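Local coordinates for uncharacterized protein (Pseudomonas aeruginosa, PDB 4O5P) that probably hydrolyses membrane phospholipids as a type VI secretion effector of the Tle1 family, with an alpha/beta-hydrolase catalytic domain, at residues A512-H517 with K564-P569; E128-N133 with E523-Q528; N75-A80 with V119-P124. All blocks are in the same frame, centred on the assembly; numbering follows the deposited sequence.

Contact 1 of 3, residues A512-H517 with K564-P569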
ATOM      1  N   ALA A 512     -21.526 -16.687  13.806  1.00 30.56           N
ATOM      2  CA  ALA A 512     -22.331 -15.649  14.442  1.00 30.05           C
ATOM      3  C   ALA A 512     -21.828 -14.240  14.107  1.00 29.37           C
ATOM      4  O   ALA A 512     -22.525 -13.466  13.450  1.00 28.00           O
ATOM      5  CB  ALA A 512     -22.367 -15.857  15.951  1.00 31.66           C
ATOM      6  N   TRP A 513     -20.623 -13.916  14.572  1.00 30.70           N
ATOM      7  CA  TRP A 513     -19.988 -12.635  14.263  1.00 29.11           C
ATOM      8  C   TRP A 513     -20.102 -12.297  12.783  1.00 26.52           C
ATOM      9  O   TRP A 513     -20.454 -11.167  12.430  1.00 30.87           O
ATOM     10  CB  TRP A 513     -18.503 -12.633  14.666  1.00 27.17           C
ATOM     11  CG  TRP A 513     -18.234 -12.385  16.130  1.00 28.21           C
ATOM     12  CD1 TRP A 513     -17.719 -13.277  17.035  1.00 28.96           C
ATOM     13  CD2 TRP A 513     -18.449 -11.166  16.851  1.00 30.53           C
ATOM     14  NE1 TRP A 513     -17.608 -12.684  18.270  1.00 29.85           N
ATOM     15  CE2 TRP A 513     -18.050 -11.389  18.183  1.00 32.04           C
ATOM     16  CE3 TRP A 513     -18.944  -9.905  16.501  1.00 29.64           C
ATOM     17  CZ2 TRP A 513     -18.129 -10.399  19.158  1.00 34.61           C
ATOM     18  CZ3 TRP A 513     -19.033  -8.930  17.474  1.00 33.48           C
ATOM     19  CH2 TRP A 513     -18.632  -9.184  18.787  1.00 33.72           C
ATOM     20  N   GLU A 514     -19.813 -13.261  11.916  1.00 26.89           N
ATOM     21  CA  GLU A 514     -19.933 -12.991  10.480  1.00 29.87           C
ATOM     22  C   GLU A 514     -21.352 -12.574  10.042  1.00 33.44           C
ATOM     23  O   GLU A 514     -21.520 -11.543   9.380  1.00 29.53           O
ATOM     24  CB  GLU A 514     -19.408 -14.158   9.643  1.00 31.29           C
ATOM     25  CG  GLU A 514     -19.716 -14.050   8.149  1.00 36.52           C
ATOM     26  CD  GLU A 514     -19.261 -12.744   7.505  1.00 35.41           C
ATOM     27  OE1 GLU A 514     -18.298 -12.108   7.988  1.00 38.48           O
ATOM     28  OE2 GLU A 514     -19.873 -12.346   6.493  1.00 38.21           O
ATOM     29  N   ALA A 515     -22.370 -13.343  10.424  1.00 28.31           N
ATOM     30  CA  ALA A 515     -23.727 -13.016   9.990  1.00 29.43           C
ATOM     31  C   ALA A 515     -24.232 -11.685  10.579  1.00 30.53           C
ATOM     32  O   ALA A 515     -24.931 -10.908   9.887  1.00 32.88           O
ATOM     33  CB  ALA A 515     -24.683 -14.172  10.288  1.00 26.80           C
ATOM     34  N   LEU A 516     -23.866 -11.417  11.838  1.00 27.44           N
ATOM     35  CA  LEU A 516     -24.184 -10.136  12.481  1.00 28.18           C
ATOM     36  C   LEU A 516     -23.523  -8.970  11.735  1.00 34.54           C
ATOM     37  O   LEU A 516     -24.147  -7.929  11.495  1.00 34.45           O
ATOM     38  CB  LEU A 516     -23.713 -10.115  13.941  1.00 27.78           C
ATOM     39  CG  LEU A 516     -24.370 -11.066  14.939  1.00 32.09           C
ATOM     40  CD1 LEU A 516     -23.679 -11.018  16.300  1.00 30.83           C
ATOM     41  CD2 LEU A 516     -25.841 -10.730  15.068  1.00 29.54           C
ATOM     42  N   HIS A 517     -22.252  -9.157  11.394  1.00 31.93           N
ATOM     43  CA  HIS A 517     -21.485  -8.167  10.649  1.00 31.57           C
ATOM     44  C   HIS A 517     -22.154  -7.909   9.312  1.00 31.07           C
ATOM     45  O   HIS A 517     -22.371  -6.765   8.944  1.00 35.33           O
ATOM     46  CB  HIS A 517     -20.048  -8.662  10.439  1.00 30.91           C
ATOM     47  CG  HIS A 517     -19.109  -7.622   9.901  1.00 35.32           C
ATOM     48  ND1 HIS A 517     -18.859  -7.471   8.551  1.00 31.67           N
ATOM     49  CD2 HIS A 517     -18.342  -6.699  10.530  1.00 36.66           C
ATOM     50  CE1 HIS A 517     -17.992  -6.489   8.372  1.00 35.83           C
ATOM     51  NE2 HIS A 517     -17.657  -6.006   9.557  1.00 36.32           N
ATOM     52  N   LYS A 564     -14.582  -2.472   8.391  1.00 24.06           N
ATOM     53  CA  LYS A 564     -13.667  -3.487   7.865  1.00 23.15           C
ATOM     54  C   LYS A 564     -14.389  -4.821   7.745  1.00 25.91           C
ATOM     55  O   LYS A 564     -15.393  -5.047   8.407  1.00 25.29           O
ATOM     56  CB  LYS A 564     -12.439  -3.637   8.774  1.00 22.60           C
ATOM     57  CG  LYS A 564     -11.467  -2.456   8.694  1.00 26.14           C
ATOM     58  CD  LYS A 564     -10.207  -2.627   9.586  1.00 23.39           C
ATOM     59  CE  LYS A 564      -9.520  -3.963   9.356  1.00 22.76           C
ATOM     60  NZ  LYS A 564      -8.103  -3.955   9.850  1.00 24.07           N
ATOM     61  N   GLN A 565     -13.900  -5.712   6.896  1.00 26.77           N
ATOM     62  CA  GLN A 565     -14.536  -7.018   6.813  1.00 29.94           C
ATOM     63  C   GLN A 565     -14.165  -7.844   8.024  1.00 29.68           C
ATOM     64  O   GLN A 565     -13.041  -7.747   8.512  1.00 27.69           O
ATOM     65  CB  GLN A 565     -14.165  -7.737   5.522  1.00 33.89           C
ATOM     66  CG  GLN A 565     -14.981  -7.265   4.327  1.00 36.99           C
ATOM     67  CD  GLN A 565     -16.442  -7.731   4.338  1.00 35.61           C
ATOM     68  OE1 GLN A 565     -16.840  -8.573   5.148  1.00 44.79           O
ATOM     69  NE2 GLN A 565     -17.241  -7.178   3.428  1.00 34.49           N
ATOM     70  N   PHE A 566     -15.111  -8.636   8.527  1.00 32.32           N
ATOM     71  CA  PHE A 566     -14.840  -9.439   9.718  1.00 32.09           C
ATOM     72  C   PHE A 566     -13.704 -10.421   9.497  1.00 27.82           C
ATOM     73  O   PHE A 566     -13.674 -11.162   8.513  1.00 28.78           O
ATOM     74  CB  PHE A 566     -16.080 -10.180  10.233  1.00 32.05           C
ATOM     75  CG  PHE A 566     -15.807 -10.988  11.475  1.00 32.07           C
ATOM     76  CD1 PHE A 566     -15.550 -10.355  12.686  1.00 27.88           C
ATOM     77  CD2 PHE A 566     -15.788 -12.378  11.427  1.00 27.77           C
ATOM     78  CE1 PHE A 566     -15.287 -11.095  13.835  1.00 26.86           C
ATOM     79  CE2 PHE A 566     -15.525 -13.122  12.567  1.00 27.15           C
ATOM     80  CZ  PHE A 566     -15.270 -12.479  13.771  1.00 29.57           C
ATOM     81  N   ASP A 567     -12.773 -10.412  10.439  1.00 32.78           N
ATOM     82  CA  ASP A 567     -11.550 -11.181  10.337  1.00 32.75           C
ATOM     83  C   ASP A 567     -11.446 -12.037  11.604  1.00 28.16           C
ATOM     84  O   ASP A 567     -11.058 -11.547  12.663  1.00 31.93           O
ATOM     85  CB  ASP A 567     -10.370 -10.207  10.215  1.00 36.27           C
ATOM     86  CG  ASP A 567      -9.075 -10.884   9.806  1.00 41.44           C
ATOM     87  OD1 ASP A 567      -9.130 -12.021   9.289  1.00 46.55           O
ATOM     88  OD2 ASP A 567      -8.001 -10.264   9.990  1.00 46.06           O
ATOM     89  N   PRO A 568     -11.823 -13.319  11.510  1.00 29.73           N
ATOM     90  CA  PRO A 568     -11.828 -14.155  12.713  1.00 27.65           C
ATOM     91  C   PRO A 568     -10.432 -14.653  13.068  1.00 30.32           C
ATOM     92  O   PRO A 568      -9.639 -14.938  12.164  1.00 28.91           O
ATOM     93  CB  PRO A 568     -12.711 -15.325  12.306  1.00 27.48           C
ATOM     94  CG  PRO A 568     -12.484 -15.478  10.838  1.00 30.69           C
ATOM     95  CD  PRO A 568     -12.221 -14.076  10.306  1.00 32.53           C
ATOM     96  N   PRO A 569     -10.130 -14.737  14.373  1.00 26.62           N
ATOM     97  CA  PRO A 569      -8.881 -15.329  14.855  1.00 28.79           C
ATOM     98  C   PRO A 569      -8.774 -16.786  14.434  1.00 27.79           C
ATOM     99  O   PRO A 569      -9.394 -17.628  15.076  1.00 23.39           O
ATOM    100  CB  PRO A 569      -9.031 -15.260  16.379  1.00 31.15           C
ATOM    101  CG  PRO A 569      -9.994 -14.146  16.612  1.00 33.19           C
ATOM    102  CD  PRO A 569     -10.966 -14.233  15.479  1.00 27.68           C
TER
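Phe566 lays its ring against Trp513, and its CB against His517, where the helix 507-528 meets the loop that leads into helix 571-587. This is helix-to-loop packing within the C-terminal domain family region of the Tle1 effector, with Phe566 from the loop packing on Trp513 through its ring and on His517, one helical turn later, through its CB. The tight part lies around Phe566, with CG anti to the backbone N (chi1 -179°), which extends the ring toward Trp513. Trp513 CB sits over one ring face, 3.4 Å from Phe566 CZ, in a CH-pi contact; Pro568 N lies over the opposite face. The indole itself is nearly parallel to the phenyl ring, its five-membered ring tilted by only 16°, but the two are slid apart and scarcely overlap. Phe566 CB makes a second CH-pi contact over the imidazole of His517, 4.1 Å from the ring centroid. A flat, wholly apolar side chain suits this slot, because its broad face accepts one neighbour while its methylene group covers the other.

Against the buried His517, the looser, more polar border toward solvent carries the partly exposed Glu514 and Gln565. The bent chain of Glu514 passes Phe566 in the opposite direction, bringing OE1 to 3.7 Å from Phe566 CB, while its OE2 forms a salt bridge with Lys518. Gln565 also bends back toward the helix, yet its OE1 stays 4.0 Å from His517 CE1. Histidine serves both sides of this boundary: its face packs on carbon, while its edge offers an N-H to the loop backbone. His517 NE2 also bonds Arg561 O, and its hydrogen bond to Lys564 O is short at 2.7 Å but weak, the N-H...O angle being bent to 118°.

Contact 2 of 3, residues E128-N133 with E523-Q528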
ATOM      1  N   GLU A 128     -17.538   5.766   0.186  1.00 22.81           N
ATOM      2  CA  GLU A 128     -17.200   4.352   0.146  1.00 20.52           C
ATOM      3  C   GLU A 128     -17.802   3.770   1.406  1.00 21.52           C
ATOM      4  O   GLU A 128     -17.230   3.906   2.492  1.00 21.72           O
ATOM      5  CB  GLU A 128     -15.683   4.175   0.158  1.00 16.68           C
ATOM      6  CG  GLU A 128     -15.200   2.730   0.009  1.00 23.81           C
ATOM      7  CD  GLU A 128     -13.746   2.671  -0.425  1.00 23.54           C
ATOM      8  OE1 GLU A 128     -13.330   3.570  -1.197  1.00 19.85           O
ATOM      9  OE2 GLU A 128     -13.017   1.748   0.003  1.00 21.47           O
ATOM     10  N   PHE A 129     -18.961   3.135   1.277  1.00 21.14           N
ATOM     11  CA  PHE A 129     -19.708   2.717   2.457  1.00 25.76           C
ATOM     12  C   PHE A 129     -19.584   1.237   2.820  1.00 24.43           C
ATOM     13  O   PHE A 129     -20.043   0.812   3.883  1.00 26.99           O
ATOM     14  CB  PHE A 129     -21.167   3.149   2.324  1.00 25.37           C
ATOM     15  CG  PHE A 129     -21.350   4.641   2.369  1.00 23.84           C
ATOM     16  CD1 PHE A 129     -20.897   5.367   3.462  1.00 24.13           C
ATOM     17  CD2 PHE A 129     -21.975   5.315   1.331  1.00 24.36           C
ATOM     18  CE1 PHE A 129     -21.067   6.754   3.529  1.00 27.07           C
ATOM     19  CE2 PHE A 129     -22.150   6.691   1.387  1.00 27.41           C
ATOM     20  CZ  PHE A 129     -21.691   7.414   2.491  1.00 26.45           C
ATOM     21  N   THR A 130     -18.959   0.454   1.949  1.00 23.65           N
ATOM     22  CA  THR A 130     -18.718  -0.956   2.244  1.00 25.30           C
ATOM     23  C   THR A 130     -17.240  -1.319   2.146  1.00 21.07           C
ATOM     24  O   THR A 130     -16.530  -0.836   1.265  1.00 24.00           O
ATOM     25  CB  THR A 130     -19.535  -1.906   1.326  1.00 27.90           C
ATOM     26  OG1 THR A 130     -19.467  -1.453  -0.029  1.00 30.33           O
ATOM     27  CG2 THR A 130     -20.976  -1.956   1.754  1.00 26.24           C
ATOM     28  N   PRO A 131     -16.773  -2.180   3.057  1.00 24.71           N
ATOM     29  CA  PRO A 131     -15.405  -2.705   2.987  1.00 23.25           C
ATOM     30  C   PRO A 131     -15.241  -3.657   1.797  1.00 27.71           C
ATOM     31  O   PRO A 131     -16.247  -4.044   1.206  1.00 27.49           O
ATOM     32  CB  PRO A 131     -15.248  -3.451   4.317  1.00 27.88           C
ATOM     33  CG  PRO A 131     -16.625  -3.771   4.756  1.00 25.68           C
ATOM     34  CD  PRO A 131     -17.501  -2.663   4.245  1.00 24.42           C
ATOM     35  N   SER A 132     -14.007  -4.021   1.454  1.00 25.18           N
ATOM     36  CA  SER A 132     -13.738  -4.877   0.293  1.00 30.67           C
ATOM     37  C   SER A 132     -14.121  -6.331   0.521  1.00 41.06           C
ATOM     38  O   SER A 132     -14.073  -6.803   1.647  1.00 40.43           O
ATOM     39  CB  SER A 132     -12.252  -4.883   0.022  1.00 34.23           C
ATOM     40  OG  SER A 132     -11.613  -5.610   1.053  1.00 35.65           O
ATOM     41  N   ASN A 133     -14.443  -7.061  -0.548  1.00 47.84           N
ATOM     42  CA  ASN A 133     -14.729  -8.502  -0.432  1.00 46.20           C
ATOM     43  C   ASN A 133     -13.494  -9.402  -0.581  1.00 48.64           C
ATOM     44  O   ASN A 133     -12.894  -9.470  -1.659  1.00 46.54           O
ATOM     45  CB  ASN A 133     -15.831  -8.942  -1.419  1.00 48.37           C
ATOM     46  CG  ASN A 133     -15.416  -8.807  -2.892  1.00 50.26           C
ATOM     47  OD1 ASN A 133     -15.922  -7.946  -3.614  1.00 56.78           O
ATOM     48  ND2 ASN A 133     -14.499  -9.670  -3.340  1.00 53.46           N
ATOM     49  N   GLU A 523     -27.091  -2.732   6.533  1.00 42.88           N
ATOM     50  CA  GLU A 523     -27.883  -1.659   7.136  1.00 39.57           C
ATOM     51  C   GLU A 523     -27.165  -0.329   6.982  1.00 39.56           C
ATOM     52  O   GLU A 523     -27.759   0.667   6.552  1.00 36.65           O
ATOM     53  CB  GLU A 523     -28.116  -1.917   8.628  1.00 42.77           C
ATOM     54  CG  GLU A 523     -29.225  -2.915   8.962  1.00 40.92           C
ATOM     55  CD  GLU A 523     -29.243  -3.288  10.443  1.00 41.74           C
ATOM     56  OE1 GLU A 523     -28.692  -2.523  11.268  1.00 40.80           O
ATOM     57  OE2 GLU A 523     -29.806  -4.352  10.779  1.00 42.99           O
ATOM     58  N   TYR A 524     -25.886  -0.316   7.353  1.00 36.36           N
ATOM     59  CA  TYR A 524     -25.087   0.902   7.260  1.00 34.21           C
ATOM     60  C   TYR A 524     -25.042   1.449   5.844  1.00 31.65           C
ATOM     61  O   TYR A 524     -25.242   2.647   5.618  1.00 35.20           O
ATOM     62  CB  TYR A 524     -23.659   0.641   7.740  1.00 31.51           C
ATOM     63  CG  TYR A 524     -22.756   1.846   7.600  1.00 32.15           C
ATOM     64  CD1 TYR A 524     -22.863   2.911   8.477  1.00 32.23           C
ATOM     65  CD2 TYR A 524     -21.790   1.912   6.598  1.00 31.74           C
ATOM     66  CE1 TYR A 524     -22.052   4.009   8.364  1.00 34.77           C
ATOM     67  CE2 TYR A 524     -20.968   3.014   6.476  1.00 31.94           C
ATOM     68  CZ  TYR A 524     -21.108   4.059   7.369  1.00 31.49           C
ATOM     69  OH  TYR A 524     -20.309   5.168   7.271  1.00 28.75           O
ATOM     70  N   ALA A 525     -24.769   0.566   4.888  1.00 31.39           N
ATOM     71  CA  ALA A 525     -24.579   0.987   3.504  1.00 33.65           C
ATOM     72  C   ALA A 525     -25.884   1.511   2.898  1.00 39.82           C
ATOM     73  O   ALA A 525     -25.913   2.601   2.315  1.00 31.12           O
ATOM     74  CB  ALA A 525     -24.011  -0.155   2.675  1.00 33.93           C
ATOM     75  N   ALA A 526     -26.961   0.736   3.045  1.00 37.43           N
ATOM     76  CA  ALA A 526     -28.268   1.152   2.543  1.00 34.54           C
ATOM     77  C   ALA A 526     -28.734   2.463   3.189  1.00 41.01           C
ATOM     78  O   ALA A 526     -29.331   3.321   2.522  1.00 44.90           O
ATOM     79  CB  ALA A 526     -29.292   0.043   2.748  1.00 41.83           C
ATOM     80  N   ALA A 527     -28.461   2.629   4.482  1.00 35.87           N
ATOM     81  CA  ALA A 527     -28.804   3.880   5.146  1.00 36.12           C
ATOM     82  C   ALA A 527     -28.030   5.045   4.533  1.00 40.20           C
ATOM     83  O   ALA A 527     -28.616   5.901   3.860  1.00 44.36           O
ATOM     84  CB  ALA A 527     -28.534   3.789   6.630  1.00 39.89           C
ATOM     85  N   GLN A 528     -26.714   5.063   4.752  1.00 39.57           N
ATOM     86  CA  GLN A 528     -25.857   6.142   4.240  1.00 40.39           C
ATOM     87  C   GLN A 528     -26.084   6.448   2.755  1.00 39.05           C
ATOM     88  O   GLN A 528     -25.853   7.567   2.299  1.00 45.14           O
ATOM     89  CB  GLN A 528     -24.383   5.824   4.493  1.00 31.90           C
ATOM     90  CG  GLN A 528     -24.048   5.634   5.951  1.00 34.46           C
ATOM     91  CD  GLN A 528     -24.472   6.809   6.806  1.00 39.09           C
ATOM     92  OE1 GLN A 528     -24.250   7.966   6.443  1.00 43.10           O
ATOM     93  NE2 GLN A 528     -25.091   6.521   7.951  1.00 39.00           N
TER
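The last turn of helix 507-528 receives the loop that follows strand 111-116, and Phe129 is the residue the loop presses against it. Gln528 CB stands almost exactly over the centre of the Phe129 ring, 3.5 Å from the centroid and 10° off the normal, a well-formed CH-pi contact. The Phe129 ring reaches this place because its CG lies anti to the carbonyl carbon (chi1 -68°), beside the backbone N. The glutamine contributes its aliphatic part: Gln528 CG also comes within 4.0 Å of Phe129 CE1.

Tyr524, one turn earlier on the same helix, meets the phenylalanine obliquely. The ring planes are inclined at 75°, with Phe129 CD1 3.8 Å from Tyr524 CE2. Phe129 O lies in the plane of the tyrosine ring, at its edge, 3.4 Å from Tyr524 CD2. The helix thus joins a loop of the alpha/beta-hydrolase part, which departs from a strand of the central sheet, to the C-terminal family region. The tyrosine ring extends the same junction, touching Val562 as well as Val122 and Pro124, earlier in the same loop as Phe129.

To one side of these aromatic contacts the backbones come close, and Ala525 suits the place by its small size: its CA is 5.3 Å from Phe129 CA. Beside it, Thr130 turns its methyl group to the helix, with CG2 3.6 Å from Ala525 CB, an apolar touch at the exposed border of the contact.

Contact 3 of 3, residues N75-A80 with V119-P124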
ATOM      1  N   ASN A  75      -6.397  -2.287   4.108  1.00 18.25           N
ATOM      2  CA  ASN A  75      -7.241  -2.818   5.180  1.00 20.93           C
ATOM      3  C   ASN A  75      -6.949  -2.219   6.556  1.00 21.74           C
ATOM      4  O   ASN A  75      -7.351  -2.777   7.580  1.00 19.01           O
ATOM      5  CB  ASN A  75      -7.176  -4.352   5.250  1.00 22.17           C
ATOM      6  CG  ASN A  75      -8.403  -4.957   5.909  1.00 27.32           C
ATOM      7  OD1 ASN A  75      -9.538  -4.587   5.587  1.00 31.17           O
ATOM      8  ND2 ASN A  75      -8.187  -5.889   6.839  1.00 26.87           N
ATOM      9  N   ASN A  76      -6.241  -1.092   6.581  1.00 18.42           N
ATOM     10  CA  ASN A  76      -6.034  -0.368   7.831  1.00 18.27           C
ATOM     11  C   ASN A  76      -7.007   0.792   7.992  1.00 18.11           C
ATOM     12  O   ASN A  76      -7.065   1.695   7.140  1.00 18.69           O
ATOM     13  CB  ASN A  76      -4.614   0.190   7.894  1.00 18.48           C
ATOM     14  CG  ASN A  76      -3.568  -0.875   7.763  1.00 17.65           C
ATOM     15  OD1 ASN A  76      -2.991  -1.048   6.701  1.00 18.77           O
ATOM     16  ND2 ASN A  76      -3.312  -1.602   8.845  1.00 19.97           N
ATOM     17  N   ASN A  77      -7.740   0.800   9.098  1.00 20.84           N
ATOM     18  CA  ASN A  77      -8.679   1.880   9.386  1.00 17.92           C
ATOM     19  C   ASN A  77      -8.543   2.257  10.853  1.00 21.57           C
ATOM     20  O   ASN A  77      -8.827   1.432  11.723  1.00 26.15           O
ATOM     21  CB  ASN A  77     -10.105   1.408   9.088  1.00 19.68           C
ATOM     22  CG  ASN A  77     -11.143   2.467   9.370  1.00 21.03           C
ATOM     23  OD1 ASN A  77     -11.434   2.765  10.527  1.00 24.81           O
ATOM     24  ND2 ASN A  77     -11.724   3.032   8.314  1.00 18.40           N
ATOM     25  N   ASP A  78      -8.111   3.489  11.131  1.00 22.80           N
ATOM     26  CA  ASP A  78      -7.778   3.891  12.497  1.00 22.30           C
ATOM     27  C   ASP A  78      -8.954   3.768  13.466  1.00 20.91           C
ATOM     28  O   ASP A  78      -8.803   3.200  14.545  1.00 24.07           O
ATOM     29  CB  ASP A  78      -7.201   5.317  12.536  1.00 21.04           C
ATOM     30  CG  ASP A  78      -6.627   5.668  13.895  1.00 22.30           C
ATOM     31  OD1 ASP A  78      -6.219   4.742  14.621  1.00 26.83           O
ATOM     32  OD2 ASP A  78      -6.577   6.859  14.253  1.00 22.57           O
ATOM     33  N   LYS A  79     -10.116   4.289  13.075  1.00 26.60           N
ATOM     34  CA  LYS A  79     -11.329   4.200  13.896  1.00 28.04           C
ATOM     35  C   LYS A  79     -11.599   2.754  14.301  1.00 28.78           C
ATOM     36  O   LYS A  79     -11.761   2.438  15.483  1.00 33.15           O
ATOM     37  CB  LYS A  79     -12.552   4.737  13.136  1.00 31.30           C
ATOM     38  CG  LYS A  79     -12.491   6.222  12.737  1.00 34.54           C
ATOM     39  CD  LYS A  79     -13.751   6.616  11.943  1.00 37.14           C
ATOM     40  CE  LYS A  79     -13.753   8.092  11.555  1.00 36.18           C
ATOM     41  NZ  LYS A  79     -13.604   8.984  12.729  1.00 29.82           N
ATOM     42  N   ALA A  80     -11.636   1.871  13.310  1.00 24.74           N
ATOM     43  CA  ALA A  80     -11.913   0.456  13.552  1.00 28.42           C
ATOM     44  C   ALA A  80     -10.814  -0.226  14.377  1.00 31.49           C
ATOM     45  O   ALA A  80     -11.066  -0.784  15.448  1.00 33.87           O
ATOM     46  CB  ALA A  80     -12.090  -0.264  12.234  1.00 28.43           C
ATOM     47  N   VAL A 119      -7.524   1.621   1.765  1.00 18.67           N
ATOM     48  CA  VAL A 119      -8.420   1.020   0.787  1.00 16.35           C
ATOM     49  C   VAL A 119      -8.971  -0.270   1.357  1.00 19.72           C
ATOM     50  O   VAL A 119      -8.286  -0.966   2.118  1.00 15.83           O
ATOM     51  CB  VAL A 119      -7.708   0.719  -0.537  1.00 16.04           C
ATOM     52  CG1 VAL A 119      -7.423   2.002  -1.289  1.00 16.47           C
ATOM     53  CG2 VAL A 119      -6.422  -0.083  -0.286  1.00 16.96           C
ATOM     54  N   GLY A 120     -10.214  -0.583   1.007  1.00 18.74           N
ATOM     55  CA  GLY A 120     -10.850  -1.792   1.501  1.00 20.27           C
ATOM     56  C   GLY A 120     -11.586  -1.559   2.805  1.00 20.59           C
ATOM     57  O   GLY A 120     -12.240  -2.464   3.343  1.00 17.88           O
ATOM     58  N   THR A 121     -11.452  -0.345   3.332  1.00 18.89           N
ATOM     59  CA  THR A 121     -12.178   0.050   4.521  1.00 17.72           C
ATOM     60  C   THR A 121     -13.089   1.224   4.209  1.00 18.80           C
ATOM     61  O   THR A 121     -12.856   1.977   3.252  1.00 19.76           O
ATOM     62  CB  THR A 121     -11.240   0.407   5.686  1.00 18.89           C
ATOM     63  OG1 THR A 121     -10.642   1.685   5.451  1.00 16.76           O
ATOM     64  CG2 THR A 121     -10.154  -0.653   5.842  1.00 20.47           C
ATOM     65  N   VAL A 122     -14.139   1.370   5.008  1.00 19.44           N
ATOM     66  CA  VAL A 122     -15.135   2.408   4.790  1.00 20.20           C
ATOM     67  C   VAL A 122     -14.548   3.837   4.912  1.00 21.09           C
ATOM     68  O   VAL A 122     -13.748   4.127   5.822  1.00 18.38           O
ATOM     69  CB  VAL A 122     -16.325   2.198   5.750  1.00 21.09           C
ATOM     70  CG1 VAL A 122     -17.180   3.424   5.834  1.00 20.50           C
ATOM     71  CG2 VAL A 122     -17.155   0.978   5.307  1.00 22.79           C
ATOM     72  N   PHE A 123     -14.937   4.707   3.977  1.00 19.06           N
ATOM     73  CA  PHE A 123     -14.508   6.098   3.957  1.00 21.44           C
ATOM     74  C   PHE A 123     -15.696   6.956   3.525  1.00 19.78           C
ATOM     75  O   PHE A 123     -15.940   7.121   2.323  1.00 20.66           O
ATOM     76  CB  PHE A 123     -13.358   6.294   2.965  1.00 17.29           C
ATOM     77  CG  PHE A 123     -12.577   7.577   3.172  1.00 21.40           C
ATOM     78  CD1 PHE A 123     -12.890   8.444   4.216  1.00 24.07           C
ATOM     79  CD2 PHE A 123     -11.543   7.922   2.307  1.00 19.94           C
ATOM     80  CE1 PHE A 123     -12.175   9.621   4.403  1.00 21.26           C
ATOM     81  CE2 PHE A 123     -10.825   9.099   2.491  1.00 22.22           C
ATOM     82  CZ  PHE A 123     -11.151   9.952   3.538  1.00 20.43           C
ATOM     83  N   PRO A 124     -16.442   7.486   4.503  1.00 22.91           N
ATOM     84  CA  PRO A 124     -17.677   8.242   4.226  1.00 25.61           C
ATOM     85  C   PRO A 124     -17.417   9.464   3.352  1.00 24.09           C
ATOM     86  O   PRO A 124     -18.239   9.759   2.492  1.00 24.73           O
ATOM     87  CB  PRO A 124     -18.143   8.674   5.620  1.00 26.89           C
ATOM     88  CG  PRO A 124     -17.549   7.641   6.555  1.00 22.31           C
ATOM     89  CD  PRO A 124     -16.211   7.296   5.948  1.00 23.60           C
TER
HETATM   90  O   HOH W   1     -13.761   5.525   8.131  1.00 26.09           O
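Asn77 and Thr121 meet side chain to side chain, joining the loop after strand 62-71 to the loop after strand 111-116. These are neighbouring parallel strands of the central sheet in the alpha/beta-hydrolase fold. Asn77 ND2 donates to Thr121 OG1 in a nearly straight but weak bond of 3.3 Å, and Thr121 OG1 has a stronger partner in Gly118 O. The other branch of the threonine, CG2, packs on the backbone of Asn75, 3.6 Å from its C atom. A beta-branched residue with one hydroxyl and one methyl therefore serves a polar and an apolar neighbour at once. At the start of 75-80, the backbone is tied directly: Asn75 N donates to Val119 O at 3.0 Å, with an N-H...O angle of 162°.

Gly120 follows, its CA the nearest to that of Asn75, at 5.3 Å. With phi near 90°, a side chain there would be jammed against the preceding carbonyl, which accounts for glycine. Asn76 lies close to what is probably the catalytic centre.

In the next shell, a water accepts from Asn77 ND2 and donates to Val122 O, bridging the two loops beside the direct bond. Lys564, from the C-terminal family region, touches Thr121, hydrogen-bonds through NZ to Asn75 O and forms a salt bridge with Asp81, whose OD2 accepts from Asn77 N. Asparagine can use both ends of its amide: CG anti to the backbone N (chi1 180°) places it between loop 119-124 and the first turn of helix 78-81. As N-cap of that helix, Asn77 OD1 accepts from Ala80 N at 2.9 Å.

How the contacts relate
Along the chain contact 3 closes first, within the alpha/beta-hydrolase part, whereas contacts 1 and 2 have alternating segments and share helix 507-528, which each grips at a different place. The centres of contacts 2 and 3 are about 11 Å apart, and each of these lies about 15 Å from the centre of contact 1. Residues 119-124 and 128-133 belong to one loop between strand 111-116 and helix 139-162, and probable backbone hydrogen bonds tie them together. Residues 564-569 touch both other contacts, Gln565 meeting Pro131 in contact 2. Together the three form a continuous junction between loops at the ends of strands 62-71 and 111-116 and the C-terminal family region.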